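Local coordinates for protein thioesterase (Pseudomonas aeruginosa, PDB 3QY3) that probably hydrolyses the thioester bond of fatty acyl-CoA substrates, as a hotdog-fold thioesterase, at residues V99-G104 / L111-R116; Y44-N49 / P90-A95; A74-V79 / W136-E141; L81-T86 / G130-V135. All coordinates share one frame; numbering follows the deposited sequence. Where two conformers were deposited one is given.

Interaction 1 of 4, residues V99-G104 / L111-R116; sequences VELYAG and LVLEHR
Glu-100 and Arg-116 exchange a pair of backbone hydrogen bonds, with Glu-100 N 2.9 Å from Arg-116 O, and Tyr-102 and Glu-114 exchange another, Tyr-102 N lying 2.7 Å from Glu-114 O. A fifth backbone bond between strands 99-104 and 111-116, from Gly-104 N to Val-112 O, is more bent, with 135° at the hydrogen. In the non-hydrogen-bonded pairs between them, CA-H groups fill in: His-115 CA sits 3.2 Å from Glu-100 O.

The two strands form a twisted beta hairpin in the sheet of the hotdog fold, whose face bearing Leu-101, Leu-113 and His-115 turns to helix 51-66. On that face Leu-101 CD2 meets His-115 CB at 4.0 Å, and the imidazole reaches on to a hydrogen bond with His-85.

Charged groups gather on the other face. Glu-100 and Arg-116 run side by side, and in one of the two conformers of Arg-116 a salt bridge joins Glu-100 OE1 to Arg-116 NH1 at 3.2 Å, the oxygen lying in the guanidinium plane at its edge. Tyr-102 OH donates to the same OE1 from above the carboxylate plane, at 2.8 Å; with CG anti to the carbonyl carbon (chi1 -65°), its ring lies back along its own strand toward Glu-100.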
loop_
_atom_site.group_PDB
_atom_site.type_symbol
_atom_site.label_atom_id
_atom_site.label_comp_id
_atom_site.label_asym_id
_atom_site.label_seq_id
_atom_site.Cartn_x
_atom_site.Cartn_y
_atom_site.Cartn_z
ATOM N N VAL A 99 6.660 -9.689 -15.561
ATOM C CA VAL A 99 7.676 -8.668 -15.660
ATOM C C VAL A 99 8.937 -9.290 -16.278
ATOM O O VAL A 99 9.551 -10.224 -15.718
ATOM C CB VAL A 99 8.108 -8.126 -14.283
ATOM C CG1 VAL A 99 9.214 -7.047 -14.480
ATOM C CG2 VAL A 99 6.888 -7.458 -13.540
ATOM N N GLU A 100 9.320 -8.822 -17.445
ATOM C CA GLU A 100 10.590 -9.185 -18.063
ATOM C C GLU A 100 11.623 -8.092 -17.836
ATOM O O GLU A 100 11.358 -6.912 -18.146
ATOM C CB GLU A 100 10.421 -9.367 -19.578
ATOM C CG GLU A 100 9.436 -10.473 -19.937
ATOM C CD GLU A 100 9.166 -10.596 -21.435
ATOM O OE1 GLU A 100 9.272 -9.623 -22.179
ATOM O OE2 GLU A 100 8.810 -11.684 -21.845
ATOM N N LEU A 101 12.764 -8.494 -17.262
ATOM C CA LEU A 101 13.914 -7.639 -17.060
ATOM C C LEU A 101 15.034 -7.967 -18.059
ATOM O O LEU A 101 15.490 -9.121 -18.173
ATOM C CB LEU A 101 14.427 -7.786 -15.651
ATOM C CG LEU A 101 13.482 -7.468 -14.472
ATOM C CD1 LEU A 101 14.203 -7.762 -13.122
ATOM C CD2 LEU A 101 12.954 -6.030 -14.587
ATOM N N TYR A 102 15.483 -6.913 -18.732
ATOM C CA TYR A 102 16.538 -6.976 -19.762
ATOM C C TYR A 102 17.747 -6.156 -19.352
ATOM O O TYR A 102 17.634 -5.112 -18.745
ATOM C CB TYR A 102 16.015 -6.450 -21.116
ATOM C CG TYR A 102 14.920 -7.319 -21.696
ATOM C CD1 TYR A 102 15.225 -8.401 -22.511
ATOM C CD2 TYR A 102 13.577 -7.043 -21.442
ATOM C CE1 TYR A 102 14.221 -9.180 -23.074
ATOM C CE2 TYR A 102 12.572 -7.848 -21.985
ATOM C CZ TYR A 102 12.895 -8.903 -22.768
ATOM O OH TYR A 102 11.881 -9.677 -23.298
ATOM N N ALA A 103 18.925 -6.598 -19.783
ATOM C CA ALA A 103 20.167 -5.906 -19.503
ATOM C C ALA A 103 20.205 -4.710 -20.410
ATOM O O ALA A 103 20.275 -4.885 -21.652
ATOM C CB ALA A 103 21.397 -6.832 -19.833
ATOM N N GLY A 104 20.232 -3.527 -19.805
ATOM C CA GLY A 104 20.557 -2.288 -20.492
ATOM C C GLY A 104 22.040 -2.009 -20.258
ATOM O O GLY A 104 22.832 -2.914 -20.020
ATOM N N LEU A 111 23.824 0.057 -13.567
ATOM C CA LEU A 111 23.239 -0.796 -14.550
ATOM C C LEU A 111 21.861 -0.266 -14.815
ATOM O O LEU A 111 21.114 -0.022 -13.848
ATOM C CB LEU A 111 23.103 -2.243 -14.010
ATOM C CG LEU A 111 22.247 -3.239 -14.838
ATOM C CD1 LEU A 111 22.892 -3.549 -16.211
ATOM C CD2 LEU A 111 22.040 -4.606 -14.068
ATOM N N VAL A 112 21.515 -0.186 -16.087
ATOM C CA VAL A 112 20.166 0.084 -16.513
ATOM C C VAL A 112 19.465 -1.241 -16.740
ATOM O O VAL A 112 19.954 -2.111 -17.504
ATOM C CB VAL A 112 20.131 1.010 -17.739
ATOM C CG1 VAL A 112 18.635 1.238 -18.176
ATOM C CG2 VAL A 112 20.836 2.338 -17.418
ATOM N N LEU A 113 18.387 -1.458 -15.992
ATOM C CA LEU A 113 17.550 -2.612 -16.202
ATOM C C LEU A 113 16.322 -2.174 -16.944
ATOM O O LEU A 113 15.524 -1.368 -16.424
ATOM C CB LEU A 113 17.104 -3.232 -14.878
ATOM C CG LEU A 113 17.928 -4.101 -14.029
ATOM C CD1 LEU A 113 17.055 -4.519 -12.729
ATOM C CD2 LEU A 113 18.415 -5.330 -14.889
ATOM N N GLU A 114 16.149 -2.707 -18.135
ATOM C CA GLU A 114 15.036 -2.349 -18.975
ATOM C C GLU A 114 13.934 -3.336 -18.684
ATOM O O GLU A 114 14.207 -4.528 -18.446
ATOM C CB GLU A 114 15.477 -2.388 -20.421
ATOM C CG GLU A 114 16.633 -1.486 -20.623
ATOM C CD GLU A 114 16.392 -0.428 -21.572
ATOM O OE1 GLU A 114 15.355 0.249 -21.429
ATOM O OE2 GLU A 114 17.250 -0.314 -22.484
ATOM N N HIS A 115 12.678 -2.886 -18.713
ATOM C CA HIS A 115 11.590 -3.753 -18.415
ATOM C C HIS A 115 10.449 -3.688 -19.436
ATOM O O HIS A 115 10.232 -2.648 -20.102
ATOM C CB HIS A 115 11.049 -3.508 -16.968
ATOM C CG HIS A 115 10.370 -2.179 -16.766
ATOM N ND1 HIS A 115 10.988 -1.121 -16.143
ATOM C CD2 HIS A 115 9.117 -1.751 -17.079
ATOM C CE1 HIS A 115 10.133 -0.113 -16.059
ATOM N NE2 HIS A 115 9.006 -0.454 -16.668
ATOM N N ARG A 116 9.751 -4.817 -19.542
ATOM C CA ARG A 116 8.507 -4.890 -20.270
ATOM C C ARG A 116 7.533 -5.701 -19.437
ATOM O O ARG A 116 7.926 -6.696 -18.784
ATOM C CB ARG A 116 8.718 -5.485 -21.653
ATOM C CG ARG A 116 9.381 -4.453 -22.567
ATOM C CD ARG A 116 9.818 -5.013 -23.904
ATOM N NE ARG A 116 8.704 -5.157 -24.817
ATOM C CZ ARG A 116 8.034 -6.284 -24.961
ATOM N NH1 ARG A 116 8.381 -7.334 -24.225
ATOM N NH2 ARG A 116 7.030 -6.358 -25.829
#

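Interaction 2 of 4, residues Y44-N49 / P90-A95; sequences YGHVNN and PVVHPA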
loop_
_atom_site.group_PDB
_atom_site.type_symbol
_atom_site.label_atom_id
_atom_site.label_comp_id
_atom_site.label_asym_id
_atom_site.label_seq_id
_atom_site.Cartn_x
_atom_site.Cartn_y
_atom_site.Cartn_z
ATOM N N TYR A 44 -10.710 3.712 -10.076
ATOM C CA TYR A 44 -10.924 3.522 -11.515
ATOM C C TYR A 44 -11.237 2.080 -11.844
ATOM O O TYR A 44 -11.647 1.798 -12.957
ATOM C CB TYR A 44 -9.701 3.864 -12.375
ATOM C CG TYR A 44 -9.270 5.262 -12.425
ATOM C CD1 TYR A 44 -10.187 6.305 -12.641
ATOM C CD2 TYR A 44 -7.911 5.588 -12.272
ATOM C CE1 TYR A 44 -9.707 7.649 -12.694
ATOM C CE2 TYR A 44 -7.461 6.902 -12.330
ATOM C CZ TYR A 44 -8.351 7.908 -12.525
ATOM O OH TYR A 44 -7.837 9.192 -12.559
ATOM N N GLY A 45 -11.020 1.156 -10.920
ATOM C CA GLY A 45 -11.268 -0.219 -11.187
ATOM C C GLY A 45 -10.240 -0.889 -12.072
ATOM O O GLY A 45 -10.534 -1.905 -12.751
ATOM N N HIS A 46 -9.022 -0.369 -12.060
ATOM C CA HIS A 46 -7.898 -1.073 -12.649
ATOM C C HIS A 46 -6.765 -0.966 -11.629
ATOM O O HIS A 46 -6.859 -0.186 -10.661
ATOM C CB HIS A 46 -7.360 -0.410 -13.951
ATOM C CG HIS A 46 -8.390 0.157 -14.863
ATOM N ND1 HIS A 46 -8.567 1.517 -15.006
ATOM C CD2 HIS A 46 -9.214 -0.434 -15.769
ATOM C CE1 HIS A 46 -9.531 1.733 -15.901
ATOM N NE2 HIS A 46 -9.919 0.563 -16.399
ATOM N N VAL A 47 -5.676 -1.675 -11.855
ATOM C CA VAL A 47 -4.555 -1.603 -10.924
ATOM C C VAL A 47 -4.072 -0.142 -10.826
ATOM O O VAL A 47 -3.919 0.552 -11.857
ATOM C CB VAL A 47 -3.384 -2.493 -11.434
ATOM C CG1 VAL A 47 -2.001 -2.174 -10.682
ATOM C CG2 VAL A 47 -3.738 -4.026 -11.291
ATOM N N ASN A 48 -3.869 0.349 -9.620
ATOM C CA ASN A 48 -3.415 1.736 -9.421
ATOM C C ASN A 48 -2.017 1.936 -10.038
ATOM O O ASN A 48 -1.128 1.064 -9.856
ATOM C CB ASN A 48 -3.370 2.013 -7.900
ATOM C CG ASN A 48 -2.907 3.421 -7.598
ATOM O OD1 ASN A 48 -3.632 4.399 -7.813
ATOM N ND2 ASN A 48 -1.690 3.527 -7.074
ATOM N N ASN A 49 -1.774 3.099 -10.668
ATOM C CA ASN A 49 -0.516 3.298 -11.392
ATOM C C ASN A 49 0.699 3.149 -10.550
ATOM O O ASN A 49 1.738 2.663 -11.039
ATOM C CB ASN A 49 -0.507 4.648 -12.005
ATOM C CG ASN A 49 -1.320 4.683 -13.202
ATOM O OD1 ASN A 49 -1.736 3.625 -13.721
ATOM N ND2 ASN A 49 -1.678 5.880 -13.606
ATOM N N PRO A 90 -4.191 -1.003 -19.265
ATOM C CA PRO A 90 -4.496 -1.265 -17.842
ATOM C C PRO A 90 -4.592 -2.724 -17.554
ATOM O O PRO A 90 -4.919 -3.520 -18.444
ATOM C CB PRO A 90 -5.866 -0.570 -17.641
ATOM C CG PRO A 90 -6.478 -0.573 -18.990
ATOM C CD PRO A 90 -5.374 -0.526 -20.002
ATOM N N VAL A 91 -4.348 -3.075 -16.294
ATOM C CA VAL A 91 -4.523 -4.440 -15.813
ATOM C C VAL A 91 -5.712 -4.412 -14.870
ATOM O O VAL A 91 -5.865 -3.496 -14.059
ATOM C CB VAL A 91 -3.285 -4.951 -15.107
ATOM C CG1 VAL A 91 -3.511 -6.343 -14.418
ATOM C CG2 VAL A 91 -2.013 -4.989 -16.023
ATOM N N VAL A 92 -6.544 -5.439 -14.973
ATOM C CA VAL A 92 -7.696 -5.596 -14.135
ATOM C C VAL A 92 -7.652 -6.940 -13.405
ATOM O O VAL A 92 -7.472 -7.975 -14.016
ATOM C CB VAL A 92 -8.947 -5.440 -14.959
ATOM C CG1 VAL A 92 -10.249 -5.729 -14.156
ATOM C CG2 VAL A 92 -9.040 -4.004 -15.528
ATOM N N HIS A 93 -7.889 -6.909 -12.095
ATOM C CA HIS A 93 -7.990 -8.150 -11.300
ATOM C C HIS A 93 -9.142 -9.047 -11.768
ATOM O O HIS A 93 -10.228 -8.558 -12.112
ATOM C CB HIS A 93 -8.196 -7.755 -9.832
ATOM C CG HIS A 93 -8.167 -8.899 -8.858
ATOM N ND1 HIS A 93 -9.273 -9.654 -8.564
ATOM C CD2 HIS A 93 -7.151 -9.412 -8.116
ATOM C CE1 HIS A 93 -8.951 -10.572 -7.657
ATOM N NE2 HIS A 93 -7.677 -10.426 -7.343
ATOM N N PRO A 94 -8.959 -10.373 -11.731
ATOM C CA PRO A 94 -7.762 -11.109 -11.382
ATOM C C PRO A 94 -6.806 -11.125 -12.603
ATOM O O PRO A 94 -7.254 -11.238 -13.744
ATOM C CB PRO A 94 -8.268 -12.510 -11.097
ATOM C CG PRO A 94 -9.546 -12.617 -11.815
ATOM C CD PRO A 94 -10.128 -11.266 -11.940
ATOM N N ALA A 95 -5.513 -11.138 -12.340
ATOM C CA ALA A 95 -4.532 -11.197 -13.391
ATOM C C ALA A 95 -3.184 -11.511 -12.742
ATOM O O ALA A 95 -2.992 -11.300 -11.543
ATOM C CB ALA A 95 -4.441 -9.823 -14.140
HETATM O O HOH W 1 -3.753 -0.261 -14.553
#
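With chi1 at -38°, His-46 holds its imidazole beside its own backbone N, where the ring lies alongside Pro-90, while Val-47, its CG1 anti to the backbone N (chi1 165°), turns its other methyl, CG2, against Val-91. Both segments are loops of the hotdog fold: 44-49 leads into the central helix 51-66, whereas the loop 90-95 connects strand 76-87 to strand 96-106.

The His-46 ring is sandwiched. Pro-90 CB makes a CH-pi contact over one face, 4.1 Å from the ring centroid and 25° off the normal, and the carbonyl oxygen of Tyr-44 lies above the opposite face, toward the rim. At the edge, in the plane of the ring, Val-92 CG2 approaches CD2 of His-46 to 3.6 Å. The same methyl also reaches the carbonyl oxygen of Gly-45, whose positive phi turns the chain just before the histidine.

A nearly straight hydrogen bond ties the two backbones, Val-47 N to Val-91 O at 2.9 Å. The valines lie side by side and point the same way, Val-47 CG2 being 3.9 Å from Val-91 CG1, and they share Val-36 as a further apolar neighbour. Tyr-52 and Tyr-55 of the helix pack on Val-47. Farther along 90-95, His-93 NE2 is hydrogen-bonded to Glu-58 of the third subunit, and Tyr-44 packs on Leu-71 of the second, which places the loops at subunit interfaces. Beside the direct bond a water bridges the loops, donating to Val-47 O at 2.8 Å and accepting a weak bond from Val-91 N at 3.4 Å.

Interaction 3 of 4, residues A74-V79 / W136-E141; sequences AAEGPV and WVRHAE
The indole of Trp-136 carries Pro-78 on one face: CB of the proline stands 3.6 Å from the centroid of the six-membered ring, 16° off the normal, in a close CH-pi contact. Pro-78 CD reaches over NE1 of the indole, and the backbone carbon of Gly-77 lies on the same face above CD1. At the rim of the His-139 imidazole, near its plane, are Ala-74 O, 3.3 Å from His-139 CD2, and Val-79 CG2, 3.6 Å from His-139 CE1; the carbonyl oxygen of Val-137 lies over one face. The guanidinium of Arg-138 has CG of Glu-76 over a face.

These groups sit where the antiparallel strands 76-87 and 128-138 of the hotdog sheet pair at the start of strand 76-87. Gly-77 and Val-137 form the hydrogen-bonded pair, each N 3.1 Å from the O of the other, while Pro-78 and Trp-136 oppose each other at a non-hydrogen-bonded position. His-139 N donates to Ala-75 O at 3.0 Å, adding a further rung.

On the face bearing Trp-136 and Pro-78, a salt bridge links Glu-76 OE2 to Arg-138 NH2 at 2.9 Å. The Arg-138 chain leaves extended, CG anti to the backbone N, then bends at chi3 (-82°) to bring NH2 to the carboxylate, whose plane is turned 35° from that of the guanidinium. Thr-145 touches both side chains of the ion pair as well as Trp-136.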
loop_
_atom_site.group_PDB
_atom_site.type_symbol
_atom_site.label_atom_id
_atom_site.label_comp_id
_atom_site.label_asym_id
_atom_site.label_seq_id
_atom_site.Cartn_x
_atom_site.Cartn_y
_atom_site.Cartn_z
ATOM N N ALA A 74 22.973 -5.645 3.793
ATOM C CA ALA A 74 24.352 -5.694 3.313
ATOM C C ALA A 74 24.987 -4.306 3.333
ATOM O O ALA A 74 24.315 -3.295 3.163
ATOM C CB ALA A 74 24.418 -6.293 1.889
ATOM N N ALA A 75 26.296 -4.274 3.547
ATOM C CA ALA A 75 27.047 -3.020 3.610
ATOM C C ALA A 75 27.074 -2.312 2.270
ATOM O O ALA A 75 27.221 -1.102 2.220
ATOM C CB ALA A 75 28.497 -3.293 4.083
ATOM N N GLU A 76 26.983 -3.093 1.193
ATOM C CA GLU A 76 26.945 -2.553 -0.163
ATOM C C GLU A 76 25.813 -3.212 -0.940
ATOM O O GLU A 76 25.579 -4.428 -0.824
ATOM C CB GLU A 76 28.245 -2.831 -0.945
ATOM C CG GLU A 76 29.496 -2.990 -0.165
ATOM C CD GLU A 76 30.599 -3.650 -0.983
ATOM O OE1 GLU A 76 30.776 -3.316 -2.183
ATOM O OE2 GLU A 76 31.295 -4.522 -0.421
ATOM N N GLY A 77 25.148 -2.435 -1.784
ATOM C CA GLY A 77 24.193 -3.031 -2.721
ATOM C C GLY A 77 23.538 -2.011 -3.637
ATOM O O GLY A 77 23.892 -0.822 -3.617
ATOM N N PRO A 78 22.580 -2.481 -4.445
ATOM C CA PRO A 78 21.997 -1.638 -5.485
ATOM C C PRO A 78 21.009 -0.638 -4.899
ATOM O O PRO A 78 20.228 -0.963 -3.989
ATOM C CB PRO A 78 21.307 -2.640 -6.407
ATOM C CG PRO A 78 20.943 -3.808 -5.481
ATOM C CD PRO A 78 22.019 -3.850 -4.427
ATOM N N VAL A 79 21.070 0.584 -5.415
ATOM C CA VAL A 79 20.142 1.631 -5.059
ATOM C C VAL A 79 19.495 2.141 -6.349
ATOM O O VAL A 79 20.184 2.321 -7.354
ATOM C CB VAL A 79 20.879 2.779 -4.311
ATOM C CG1 VAL A 79 19.933 3.906 -4.009
ATOM C CG2 VAL A 79 21.436 2.235 -3.023
ATOM N N TRP A 136 25.403 0.864 -7.610
ATOM C CA TRP A 136 25.859 0.124 -6.432
ATOM C C TRP A 136 26.600 1.128 -5.566
ATOM O O TRP A 136 27.442 1.872 -6.061
ATOM C CB TRP A 136 26.754 -1.067 -6.796
ATOM C CG TRP A 136 25.973 -2.352 -6.844
ATOM C CD1 TRP A 136 25.990 -3.378 -5.912
ATOM C CD2 TRP A 136 25.022 -2.732 -7.844
ATOM N NE1 TRP A 136 25.062 -4.352 -6.272
ATOM C CE2 TRP A 136 24.488 -3.990 -7.470
ATOM C CE3 TRP A 136 24.584 -2.143 -9.051
ATOM C CZ2 TRP A 136 23.540 -4.666 -8.263
ATOM C CZ3 TRP A 136 23.603 -2.811 -9.810
ATOM C CH2 TRP A 136 23.096 -4.044 -9.408
ATOM N N VAL A 137 26.254 1.130 -4.289
ATOM C CA VAL A 137 26.751 2.067 -3.316
ATOM C C VAL A 137 27.089 1.344 -1.984
ATOM O O VAL A 137 26.424 0.387 -1.558
ATOM C CB VAL A 137 25.721 3.179 -3.028
ATOM C CG1 VAL A 137 26.338 4.248 -2.141
ATOM C CG2 VAL A 137 25.152 3.796 -4.323
ATOM N N ARG A 138 28.157 1.783 -1.323
ATOM C CA ARG A 138 28.353 1.387 0.061
ATOM C C ARG A 138 27.495 2.339 0.892
ATOM O O ARG A 138 27.713 3.550 0.850
ATOM C CB ARG A 138 29.820 1.488 0.452
ATOM C CG ARG A 138 30.059 1.003 1.859
ATOM C CD ARG A 138 31.537 0.726 2.051
ATOM N NE ARG A 138 31.906 -0.599 1.542
ATOM C CZ ARG A 138 31.983 -1.705 2.285
ATOM N NH1 ARG A 138 31.715 -1.682 3.594
ATOM N NH2 ARG A 138 32.337 -2.853 1.720
ATOM N N HIS A 139 26.539 1.806 1.647
ATOM C CA HIS A 139 25.448 2.630 2.185
ATOM C C HIS A 139 25.875 3.557 3.305
ATOM O O HIS A 139 25.518 4.740 3.296
ATOM C CB HIS A 139 24.304 1.753 2.675
ATOM C CG HIS A 139 23.740 0.851 1.623
ATOM N ND1 HIS A 139 23.348 1.305 0.381
ATOM C CD2 HIS A 139 23.483 -0.481 1.639
ATOM C CE1 HIS A 139 22.873 0.290 -0.321
ATOM N NE2 HIS A 139 22.947 -0.805 0.417
ATOM N N ALA A 140 26.636 3.032 4.268
ATOM C CA ALA A 140 27.074 3.840 5.424
ATOM C C ALA A 140 27.982 5.001 4.998
ATOM O O ALA A 140 28.185 5.951 5.754
ATOM C CB ALA A 140 27.793 2.958 6.453
ATOM N N GLU A 141 28.518 4.909 3.782
ATOM C CA GLU A 141 29.496 5.851 3.249
ATOM C C GLU A 141 28.961 6.760 2.119
ATOM O O GLU A 141 29.571 7.783 1.811
ATOM C CB GLU A 141 30.688 5.025 2.764
ATOM C CG GLU A 141 31.712 5.726 1.916
ATOM C CD GLU A 141 32.955 4.876 1.754
ATOM O OE1 GLU A 141 33.075 4.163 0.730
ATOM O OE2 GLU A 141 33.811 4.907 2.669
#

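Interaction 4 of 4, residues L81-T86 / G130-V135; sequences LQSLHT and GHCKLV
A classic beta bulge interrupts the antiparallel pairing of strands 76-87 and 128-138 in the hotdog sheet: Leu-81 and Gln-82 both face Lys-133. Leu-81 N takes the main bond to Lys-133 O, at 2.8 Å, and Gln-82 N adds a weak one to the same oxygen. Lys-133 N returns a bond to Gln-82 O within the bulge; past it Leu-84 and His-131 form a reciprocal pair. Gly-130, paired with His-85, brings its CA to 3.2 Å from Leu-84 O in a CA-H...O contact.

On the face bearing Gln-82, Leu-84, His-131 and Lys-133, the amide oxygen of Gln-82 is the focus. His-131 NE2 donates to OE1 at 3.1 Å, in the carbonyl plane on a lone pair and within 3° of its own ring plane. In one of its two conformers, Lys-133 brings NZ to 3.2 Å from that OE1, above the carbonyl plane, its extended chain lying alongside the glutamine. The imidazole comes within reach because His-131 CG is placed between the backbone N and the carbonyl carbon (chi1 74°). Over one ring face Leu-84 CB makes a CH-pi contact, 3.9 Å from the centroid.

Strand 81-86 also pairs with a strand of the second subunit, so the sheet runs on across that interface, and there Gln-82 NE2 is hydrogen-bonded to Thr-86 of the second subunit. Held by His-131 at OE1 and by that threonine at NE2, the amide is fixed in rotation; where the ammonium group of Lys-133 is near, it probably polarises the Gln-82 carbonyl and strengthens OE1 as an acceptor.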
loop_
_atom_site.group_PDB
_atom_site.type_symbol
_atom_site.label_atom_id
_atom_site.label_comp_id
_atom_site.label_asym_id
_atom_site.label_seq_id
_atom_site.Cartn_x
_atom_site.Cartn_y
_atom_site.Cartn_z
ATOM N N LEU A 81 18.322 4.814 -8.723
ATOM C CA LEU A 81 18.573 6.214 -9.007
ATOM C C LEU A 81 17.401 6.818 -9.777
ATOM O O LEU A 81 17.090 7.991 -9.613
ATOM C CB LEU A 81 19.844 6.372 -9.866
ATOM C CG LEU A 81 20.226 7.766 -10.384
ATOM C CD1 LEU A 81 20.271 8.777 -9.250
ATOM C CD2 LEU A 81 21.603 7.734 -11.137
ATOM N N GLN A 82 16.846 6.044 -10.696
ATOM C CA GLN A 82 15.815 6.556 -11.563
ATOM C C GLN A 82 14.854 5.461 -12.033
ATOM O O GLN A 82 15.270 4.327 -12.342
ATOM C CB GLN A 82 16.458 7.248 -12.748
ATOM C CG GLN A 82 15.430 7.913 -13.651
ATOM C CD GLN A 82 16.102 8.555 -14.822
ATOM O OE1 GLN A 82 16.250 7.907 -15.855
ATOM N NE2 GLN A 82 16.525 9.803 -14.675
ATOM N N SER A 83 13.577 5.822 -12.119
ATOM C CA SER A 83 12.566 4.935 -12.655
ATOM C C SER A 83 11.814 5.621 -13.729
ATOM O O SER A 83 11.373 6.744 -13.505
ATOM C CB SER A 83 11.511 4.591 -11.556
ATOM O OG SER A 83 12.122 3.761 -10.517
ATOM N N LEU A 84 11.628 4.936 -14.855
ATOM C CA LEU A 84 10.818 5.427 -15.937
ATOM C C LEU A 84 9.847 4.340 -16.307
ATOM O O LEU A 84 10.216 3.184 -16.463
ATOM C CB LEU A 84 11.668 5.768 -17.157
ATOM C CG LEU A 84 10.863 6.043 -18.460
ATOM C CD1 LEU A 84 10.271 7.355 -18.416
ATOM C CD2 LEU A 84 11.757 5.910 -19.753
ATOM N N HIS A 85 8.563 4.698 -16.425
ATOM C CA HIS A 85 7.596 3.756 -16.842
ATOM C C HIS A 85 6.560 4.399 -17.731
ATOM O O HIS A 85 5.989 5.428 -17.354
ATOM C CB HIS A 85 6.884 3.090 -15.643
ATOM C CG HIS A 85 5.951 1.990 -16.043
ATOM N ND1 HIS A 85 6.380 0.727 -16.319
ATOM C CD2 HIS A 85 4.606 1.948 -16.116
ATOM C CE1 HIS A 85 5.354 -0.013 -16.671
ATOM N NE2 HIS A 85 4.261 0.698 -16.504
ATOM N N THR A 86 6.302 3.758 -18.862
ATOM C CA THR A 86 5.258 4.129 -19.778
ATOM C C THR A 86 4.088 3.150 -19.677
ATOM O O THR A 86 4.291 1.936 -19.795
ATOM C CB THR A 86 5.783 4.133 -21.230
ATOM O OG1 THR A 86 6.857 5.050 -21.283
ATOM C CG2 THR A 86 4.710 4.585 -22.193
ATOM N N GLY A 130 9.658 0.356 -19.616
ATOM C CA GLY A 130 10.479 1.437 -19.158
ATOM C C GLY A 130 11.863 0.938 -18.729
ATOM O O GLY A 130 12.394 -0.054 -19.253
ATOM N N HIS A 131 12.415 1.582 -17.716
ATOM C CA HIS A 131 13.708 1.157 -17.181
ATOM C C HIS A 131 13.846 1.628 -15.731
ATOM O O HIS A 131 13.066 2.513 -15.272
ATOM C CB HIS A 131 14.887 1.686 -18.035
ATOM C CG HIS A 131 15.130 3.144 -17.854
ATOM N ND1 HIS A 131 14.956 4.045 -18.871
ATOM C CD2 HIS A 131 15.461 3.876 -16.750
ATOM C CE1 HIS A 131 15.222 5.257 -18.427
ATOM N NE2 HIS A 131 15.494 5.192 -17.138
ATOM N N CYS A 132 14.848 1.025 -15.056
ATOM C CA CYS A 132 15.275 1.358 -13.713
ATOM C C CYS A 132 16.805 1.453 -13.742
ATOM O O CYS A 132 17.489 0.423 -14.059
ATOM C CB CYS A 132 14.795 0.242 -12.745
ATOM S SG CYS A 132 15.101 0.472 -11.019
ATOM N N LYS A 133 17.339 2.620 -13.420
ATOM C CA LYS A 133 18.778 2.787 -13.316
ATOM C C LYS A 133 19.188 2.506 -11.891
ATOM O O LYS A 133 18.680 3.145 -10.990
ATOM C CB LYS A 133 19.167 4.205 -13.693
ATOM C CG LYS A 133 18.677 4.621 -15.076
ATOM C CD LYS A 133 19.217 6.012 -15.461
ATOM C CE LYS A 133 19.120 6.255 -16.980
ATOM N NZ LYS A 133 19.019 7.706 -17.364
ATOM N N LEU A 134 20.097 1.554 -11.709
ATOM C CA LEU A 134 20.598 1.180 -10.425
ATOM C C LEU A 134 22.053 1.609 -10.348
ATOM O O LEU A 134 22.784 1.571 -11.345
ATOM C CB LEU A 134 20.529 -0.360 -10.267
ATOM C CG LEU A 134 19.187 -1.094 -10.464
ATOM C CD1 LEU A 134 19.535 -2.574 -10.756
ATOM C CD2 LEU A 134 18.351 -0.912 -9.201
ATOM N N VAL A 135 22.447 2.013 -9.151
ATOM C CA VAL A 135 23.834 2.307 -8.846
ATOM C C VAL A 135 24.216 1.475 -7.604
ATOM O O VAL A 135 23.424 1.368 -6.653
ATOM C CB VAL A 135 24.058 3.844 -8.636
ATOM C CG1 VAL A 135 23.738 4.653 -9.915
ATOM C CG2 VAL A 135 23.215 4.404 -7.472
#

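In the fold
Interactions 1, 3 and 4 belong to one antiparallel sheet, whereas interaction 2 joins two loops beyond it. Strands 110-119 and 128-138 are neighbours, so the hairpin of interaction 1 lies next to interaction 4, their centres about 9 Å apart; Leu-113 O is 2.8 Å from Cys-132 N. Interactions 3 and 4 are successive parts of one strand pair, centres about 18 Å apart. Along the chain, interaction 1 is nested within the loop closed by 4, itself within that closed by 3. Interactions 2 and 3 lie on opposite sides of the chain's centre, about 34 Å apart centre to centre. Strand 81-86 of interaction 4 continues the sheet into the second subunit, which the loops of interaction 2 also touch.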